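Local coordinates for thioesterase superfamily protein (Shewanella loihica, PDB 2PRX) that probably hydrolyses thioesters, as a member of the hotdog-fold thioesterase superfamily, though its natural substrate is not established, at residues Leu65-Gly70 / Ala98-Asp103. Numbering follows the deposited sequence.
Sequences LIDCHG and AALNID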
loop_
_atom_site.group_PDB
_atom_site.type_symbol
_atom_site.label_atom_id
_atom_site.label_comp_id
_atom_site.label_asym_id
_atom_site.label_seq_id
_atom_site.Cartn_x
_atom_site.Cartn_y
_atom_site.Cartn_z
ATOM N N LEU A 65 -6.122 -2.170 -2.075
ATOM C CA LEU A 65 -7.220 -3.172 -2.123
ATOM C C LEU A 65 -6.896 -4.359 -1.256
ATOM O O LEU A 65 -7.772 -5.039 -0.663
ATOM C CB LEU A 65 -7.481 -3.572 -3.572
ATOM C CG LEU A 65 -7.883 -2.435 -4.530
ATOM C CD1 LEU A 65 -7.791 -2.885 -5.973
ATOM C CD2 LEU A 65 -9.288 -1.949 -4.203
ATOM N N ILE A 66 -5.640 -4.733 -1.077
ATOM C CA ILE A 66 -5.352 -5.840 -0.161
ATOM C C ILE A 66 -5.677 -5.469 1.283
ATOM O O ILE A 66 -6.240 -6.250 2.062
ATOM C CB ILE A 66 -3.883 -6.270 -0.287
ATOM C CG1 ILE A 66 -3.611 -7.138 -1.520
ATOM C CG2 ILE A 66 -3.423 -6.929 0.990
ATOM C CD1 ILE A 66 -2.166 -7.052 -1.966
ATOM N N ASP A 67 -5.320 -4.241 1.640
ATOM C CA ASP A 67 -5.575 -3.690 2.964
ATOM C C ASP A 67 -7.053 -3.702 3.314
ATOM O O ASP A 67 -7.460 -4.127 4.390
ATOM C CB ASP A 67 -5.050 -2.259 3.003
ATOM C CG ASP A 67 -5.187 -1.523 4.312
ATOM O OD1 ASP A 67 -5.729 -2.077 5.280
ATOM O OD2 ASP A 67 -4.713 -0.359 4.351
ATOM N N CYS A 68 -7.884 -3.194 2.395
ATOM C CA CYS A 68 -9.295 -3.106 2.816
ATOM C C CYS A 68 -9.921 -4.483 2.681
ATOM O O CYS A 68 -10.840 -4.831 3.428
ATOM C CB CYS A 68 -10.022 -2.016 2.032
ATOM S SG CYS A 68 -9.448 -0.323 2.351
ATOM N N HIS A 69 -9.455 -5.308 1.743
ATOM C CA HIS A 69 -10.068 -6.650 1.698
ATOM C C HIS A 69 -9.662 -7.442 2.930
ATOM O O HIS A 69 -10.448 -8.217 3.477
ATOM C CB HIS A 69 -9.669 -7.360 0.410
ATOM C CG HIS A 69 -10.168 -8.777 0.316
ATOM N ND1 HIS A 69 -11.516 -9.083 0.239
ATOM C CD2 HIS A 69 -9.511 -9.948 0.283
ATOM C CE1 HIS A 69 -11.639 -10.400 0.163
ATOM N NE2 HIS A 69 -10.444 -10.961 0.185
ATOM N N GLY A 70 -8.423 -7.249 3.373
ATOM C CA GLY A 70 -7.821 -7.985 4.473
ATOM C C GLY A 70 -8.437 -7.630 5.810
ATOM O O GLY A 70 -8.606 -8.437 6.729
ATOM N N ALA A 98 -2.229 -3.687 11.364
ATOM C CA ALA A 98 -1.081 -3.411 12.229
ATOM C C ALA A 98 0.208 -3.603 11.452
ATOM O O ALA A 98 1.218 -2.900 11.561
ATOM C CB ALA A 98 -1.139 -4.287 13.478
ATOM N N ALA A 99 0.174 -4.608 10.591
ATOM C CA ALA A 99 1.254 -4.867 9.655
ATOM C C ALA A 99 0.660 -5.442 8.374
ATOM O O ALA A 99 -0.288 -6.234 8.346
ATOM C CB ALA A 99 2.261 -5.745 10.356
ATOM N N LEU A 100 1.209 -5.007 7.253
ATOM C CA LEU A 100 0.847 -5.496 5.936
ATOM C C LEU A 100 2.155 -5.592 5.128
ATOM O O LEU A 100 2.770 -4.544 4.907
ATOM C CB LEU A 100 -0.146 -4.647 5.173
ATOM C CG LEU A 100 -0.695 -5.166 3.843
ATOM C CD1 LEU A 100 -1.340 -6.544 3.966
ATOM C CD2 LEU A 100 -1.717 -4.178 3.288
ATOM N N ASN A 101 2.528 -6.794 4.776
ATOM C CA ASN A 101 3.663 -7.204 3.986
ATOM C C ASN A 101 3.185 -7.728 2.647
ATOM O O ASN A 101 2.295 -8.562 2.485
ATOM C CB ASN A 101 4.511 -8.217 4.754
ATOM C CG ASN A 101 4.794 -7.635 6.134
ATOM O OD1 ASN A 101 5.051 -6.435 6.227
ATOM N ND2 ASN A 101 4.735 -8.471 7.156
ATOM N N ILE A 102 3.773 -7.158 1.601
ATOM C CA ILE A 102 3.322 -7.451 0.259
ATOM C C ILE A 102 4.503 -7.654 -0.698
ATOM O O ILE A 102 5.354 -6.773 -0.778
ATOM C CB ILE A 102 2.411 -6.344 -0.294
ATOM C CG1 ILE A 102 1.254 -5.968 0.632
ATOM C CG2 ILE A 102 1.884 -6.709 -1.673
ATOM C CD1 ILE A 102 0.449 -4.765 0.202
ATOM N N ASP A 103 4.548 -8.767 -1.381
ATOM C CA ASP A 103 5.366 -9.272 -2.441
ATOM C C ASP A 103 4.632 -9.111 -3.771
ATOM O O ASP A 103 3.544 -9.654 -3.982
ATOM C CB ASP A 103 5.706 -10.752 -2.226
ATOM C CG ASP A 103 6.194 -10.965 -0.798
ATOM O OD1 ASP A 103 7.338 -10.528 -0.537
ATOM O OD2 ASP A 103 5.432 -11.525 0.023
#
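Ile66 meets Leu100 with its CG2 methyl and Ile102 with its CD1 methyl. The bond from Ile66 CA to CB is directed at the strand; from CB, Ile66 CG2 comes within 3.7 Å of Leu100 CD1, with Leu100 CD2 slightly farther off; the two side chains cross obliquely. The other branch, CG1, is anti to the carbonyl carbon (chi1 -78°) and carries CD1 to the end of Ile102, where Ile66 CD1 lies 4.1 Å from both Ile102 CG2 and Ile102 CD1, a looser, tip-to-tip meeting. The N-to-C directions of the helix and strand segments make 132°, nearer antiparallel than parallel, with axes 10.0 Å apart at closest, as the long helix 59-78 packs on the antiparallel sheet in the hotdog fold. Strand 95-104 is one of the two outermost strands within the chain, and its residues 99-103 pair antiparallel with a strand of the second subunit, which continues the sheet across the dimer interface. One residue on, Asp67 offers its aliphatic base: Leu100 CD2 lies 3.9 Å from both Asp67 CA and Asp67 CB. With CG anti to the backbone N (chi1 -178°), its carboxylate is carried past this apolar patch, and OD1 hydrogen-bonds to Thr97 OG1. Met146, on the neighbouring strand 142-150, touches both Asp67 and Leu100.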